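Local coordinates for lysozyme (Penaeus vannamei, PDB 6UKC), which probably hydrolyses the beta-1,4 linkages between N-acetylmuramic acid and N-acetylglucosamine in bacterial peptidoglycan, and those of chitodextrins, at residues K28-I33 with E89-A94. Numbering follows the deposited sequence.
Sequences KNWVCI and EALRCA
Trp30 reaches from helix 24-38 to helix 88-105 and alone carries the contact from its side, meeting Leu91 and Ala94 one turn apart. Its CB points at the partner helix, and with CG anti to the carbonyl carbon (chi1 -71°) the indole extends between the two backbones, whose nearest CA atoms, those of Trp30 and Leu91, are 8.8 Å apart. Along the pyrrole part, CD1 and then NE1 pass Leu91 CD1, which lies 3.9 Å from NE1. This methyl sits over one face of the five-membered ring, 4.2 Å from its centroid and 23° off the normal, a CH-pi contact displaced toward the rim. Further out, the benzo part reaches Ala94: CZ2 lies 4.0 Å from Ala94 C, CZ3 comes to 3.7 Å from Ala94 CB, and CH2 at the far end to 3.5 Å from the same methyl, which approaches the ring obliquely. CH2 also lies 3.6 Å from Ala94 O. No hydrogen bond crosses between the segments; the contact is van der Waals and CH-pi in kind, and all three residues are buried, close to the centre of the chain. Around the indole pack Leu16 of helix 9-20, the rings of Tyr111 and Trp114, both edge-to-face, and Phe58, just beyond strand 53-55. Trp30 thus lies between helices 24-38 and 88-105 of the C-type lysozyme fold, with helix 9-20 and the antiparallel sheet region beside it.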
ATOM      1  N   LYS A  28       5.875   3.926   9.097  1.00 18.76           N
ATOM      2  CA  LYS A  28       7.002   2.962   8.914  1.00 19.28           C
ATOM      3  C   LYS A  28       6.482   1.726   8.167  1.00 18.14           C
ATOM      4  O   LYS A  28       7.221   1.183   7.305  1.00 18.02           O
ATOM      5  CB  LYS A  28       7.665   2.606  10.248  1.00 19.65           C
ATOM      6  CG  LYS A  28       6.814   1.819  11.231  1.00 20.49           C
ATOM      7  CD  LYS A  28       7.419   1.830  12.611  1.00 20.75           C
ATOM      8  CE  LYS A  28       6.866   0.764  13.530  1.00 20.84           C
ATOM      9  NZ  LYS A  28       7.471   0.911  14.882  1.00 21.84           N
ATOM     10  N   ASN A  29       5.241   1.320   8.453  1.00 17.14           N
ATOM     11  CA  ASN A  29       4.625   0.134   7.809  1.00 16.48           C
ATOM     12  C   ASN A  29       4.302   0.466   6.344  1.00 16.78           C
ATOM     13  O   ASN A  29       4.565  -0.399   5.485  1.00 16.18           O
ATOM     14  CB  ASN A  29       3.435  -0.393   8.610  1.00 17.51           C
ATOM     15  CG  ASN A  29       3.871  -1.259   9.777  1.00 17.42           C
ATOM     16  OD1 ASN A  29       4.507  -2.278   9.569  1.00 16.69           O
ATOM     17  ND2 ASN A  29       3.596  -0.837  11.004  1.00 18.03           N
ATOM     18  N   TRP A  30       3.724   1.636   6.038  1.00 16.71           N
ATOM     19  CA  TRP A  30       3.315   1.898   4.630  1.00 16.82           C
ATOM     20  C   TRP A  30       4.580   2.099   3.777  1.00 17.15           C
ATOM     21  O   TRP A  30       4.639   1.556   2.639  1.00 18.31           O
ATOM     22  CB  TRP A  30       2.303   3.057   4.506  1.00 16.88           C
ATOM     23  CG  TRP A  30       0.928   2.762   5.029  1.00 17.03           C
ATOM     24  CD1 TRP A  30       0.215   3.545   5.894  1.00 18.20           C
ATOM     25  CD2 TRP A  30       0.064   1.649   4.695  1.00 17.67           C
ATOM     26  NE1 TRP A  30      -1.015   2.989   6.148  1.00 18.92           N
ATOM     27  CE2 TRP A  30      -1.139   1.823   5.430  1.00 17.70           C
ATOM     28  CE3 TRP A  30       0.179   0.521   3.868  1.00 16.88           C
ATOM     29  CZ2 TRP A  30      -2.199   0.923   5.363  1.00 17.09           C
ATOM     30  CZ3 TRP A  30      -0.862  -0.383   3.816  1.00 16.94           C
ATOM     31  CH2 TRP A  30      -2.040  -0.176   4.541  1.00 17.69           C
ATOM     32  N   VAL A  31       5.584   2.811   4.293  1.00 16.62           N
ATOM     33  CA  VAL A  31       6.859   3.033   3.540  1.00 16.10           C
ATOM     34  C   VAL A  31       7.481   1.671   3.161  1.00 16.17           C
ATOM     35  O   VAL A  31       7.870   1.451   1.953  1.00 15.71           O
ATOM     36  CB  VAL A  31       7.824   3.901   4.365  1.00 15.51           C
ATOM     37  CG1 VAL A  31       9.221   3.934   3.773  1.00 14.96           C
ATOM     38  CG2 VAL A  31       7.284   5.320   4.546  1.00 15.31           C
ATOM     39  N   CYS A  32       7.605   0.778   4.143  1.00 16.69           N
ATOM     40  CA  CYS A  32       8.228  -0.554   3.954  1.00 16.72           C
ATOM     41  C   CYS A  32       7.445  -1.325   2.876  1.00 16.58           C
ATOM     42  O   CYS A  32       8.109  -1.898   1.930  1.00 14.77           O
ATOM     43  CB  CYS A  32       8.283  -1.348   5.249  1.00 16.85           C
ATOM     44  SG  CYS A  32       9.282  -2.845   5.077  1.00 17.84           S
ATOM     45  N   ILE A  33       6.108  -1.360   3.017  1.00 15.38           N
ATOM     46  CA  ILE A  33       5.215  -2.101   2.081  1.00 16.55           C
ATOM     47  C   ILE A  33       5.386  -1.513   0.682  1.00 17.34           C
ATOM     48  O   ILE A  33       5.617  -2.333  -0.242  1.00 17.73           O
ATOM     49  CB  ILE A  33       3.754  -2.127   2.552  1.00 17.28           C
ATOM     50  CG1 ILE A  33       3.627  -3.001   3.802  1.00 17.56           C
ATOM     51  CG2 ILE A  33       2.827  -2.607   1.437  1.00 18.07           C
ATOM     52  CD1 ILE A  33       2.348  -2.773   4.567  1.00 19.23           C
ATOM     53  N   GLU A  89      -6.480   7.888  -2.805  1.00 18.51           N
ATOM     54  CA  GLU A  89      -7.418   6.732  -2.927  1.00 18.48           C
ATOM     55  C   GLU A  89      -6.652   5.431  -2.658  1.00 17.42           C
ATOM     56  O   GLU A  89      -7.251   4.506  -2.069  1.00 17.22           O
ATOM     57  CB  GLU A  89      -8.056   6.696  -4.311  1.00 19.67           C
ATOM     58  CG  GLU A  89      -8.944   7.883  -4.604  1.00 19.93           C
ATOM     59  CD  GLU A  89     -10.315   7.847  -3.958  1.00 20.35           C
ATOM     60  OE1 GLU A  89     -11.161   8.622  -4.439  1.00 21.56           O
ATOM     61  OE2 GLU A  89     -10.540   7.046  -3.002  1.00 18.06           O
ATOM     62  N   ALA A  90      -5.380   5.365  -3.082  1.00 15.98           N
ATOM     63  CA  ALA A  90      -4.467   4.232  -2.802  1.00 15.40           C
ATOM     64  C   ALA A  90      -4.421   4.029  -1.291  1.00 15.04           C
ATOM     65  O   ALA A  90      -4.712   2.904  -0.832  1.00 14.80           O
ATOM     66  CB  ALA A  90      -3.088   4.472  -3.380  1.00 14.81           C
ATOM     67  N   LEU A  91      -4.173   5.112  -0.549  1.00 14.80           N
ATOM     68  CA  LEU A  91      -4.059   5.059   0.924  1.00 15.70           C
ATOM     69  C   LEU A  91      -5.431   4.683   1.503  1.00 17.41           C
ATOM     70  O   LEU A  91      -5.500   3.686   2.295  1.00 16.45           O
ATOM     71  CB  LEU A  91      -3.534   6.412   1.402  1.00 15.80           C
ATOM     72  CG  LEU A  91      -3.361   6.585   2.913  1.00 15.60           C
ATOM     73  CD1 LEU A  91      -2.479   5.492   3.519  1.00 15.40           C
ATOM     74  CD2 LEU A  91      -2.793   7.955   3.211  1.00 14.88           C
ATOM     75  N   ARG A  92      -6.494   5.400   1.093  1.00 18.13           N
ATOM     76  CA  ARG A  92      -7.854   5.125   1.616  1.00 18.82           C
ATOM     77  C   ARG A  92      -8.130   3.620   1.446  1.00 18.83           C
ATOM     78  O   ARG A  92      -8.549   2.965   2.437  1.00 17.50           O
ATOM     79  CB  ARG A  92      -8.883   6.032   0.944  1.00 20.95           C
ATOM     80  CG  ARG A  92     -10.272   5.966   1.567  1.00 23.03           C
ATOM     81  CD  ARG A  92     -11.219   6.986   0.937  1.00 24.61           C
ATOM     82  NE  ARG A  92     -10.817   8.331   1.335  1.00 26.82           N
ATOM     83  CZ  ARG A  92     -10.619   9.367   0.512  1.00 27.96           C
ATOM     84  NH1 ARG A  92     -10.855   9.262  -0.785  1.00 29.87           N
ATOM     85  NH2 ARG A  92     -10.238  10.535   0.998  1.00 27.09           N
ATOM     86  N   CYS A  93      -7.815   3.058   0.272  1.00 18.04           N
ATOM     87  CA  CYS A  93      -8.141   1.644  -0.042  1.00 18.30           C
ATOM     88  C   CYS A  93      -7.207   0.686   0.726  1.00 18.81           C
ATOM     89  O   CYS A  93      -7.691  -0.397   1.225  1.00 18.70           O
ATOM     90  CB  CYS A  93      -8.108   1.393  -1.540  1.00 18.71           C
ATOM     91  SG  CYS A  93      -8.547  -0.306  -1.981  1.00 19.04           S
ATOM     92  N   ALA A  94      -5.926   1.036   0.865  1.00 18.27           N
ATOM     93  CA  ALA A  94      -4.976   0.222   1.669  1.00 17.80           C
ATOM     94  C   ALA A  94      -5.484   0.175   3.122  1.00 17.61           C
ATOM     95  O   ALA A  94      -5.515  -0.914   3.714  1.00 15.88           O
ATOM     96  CB  ALA A  94      -3.551   0.741   1.547  1.00 17.54           C
TER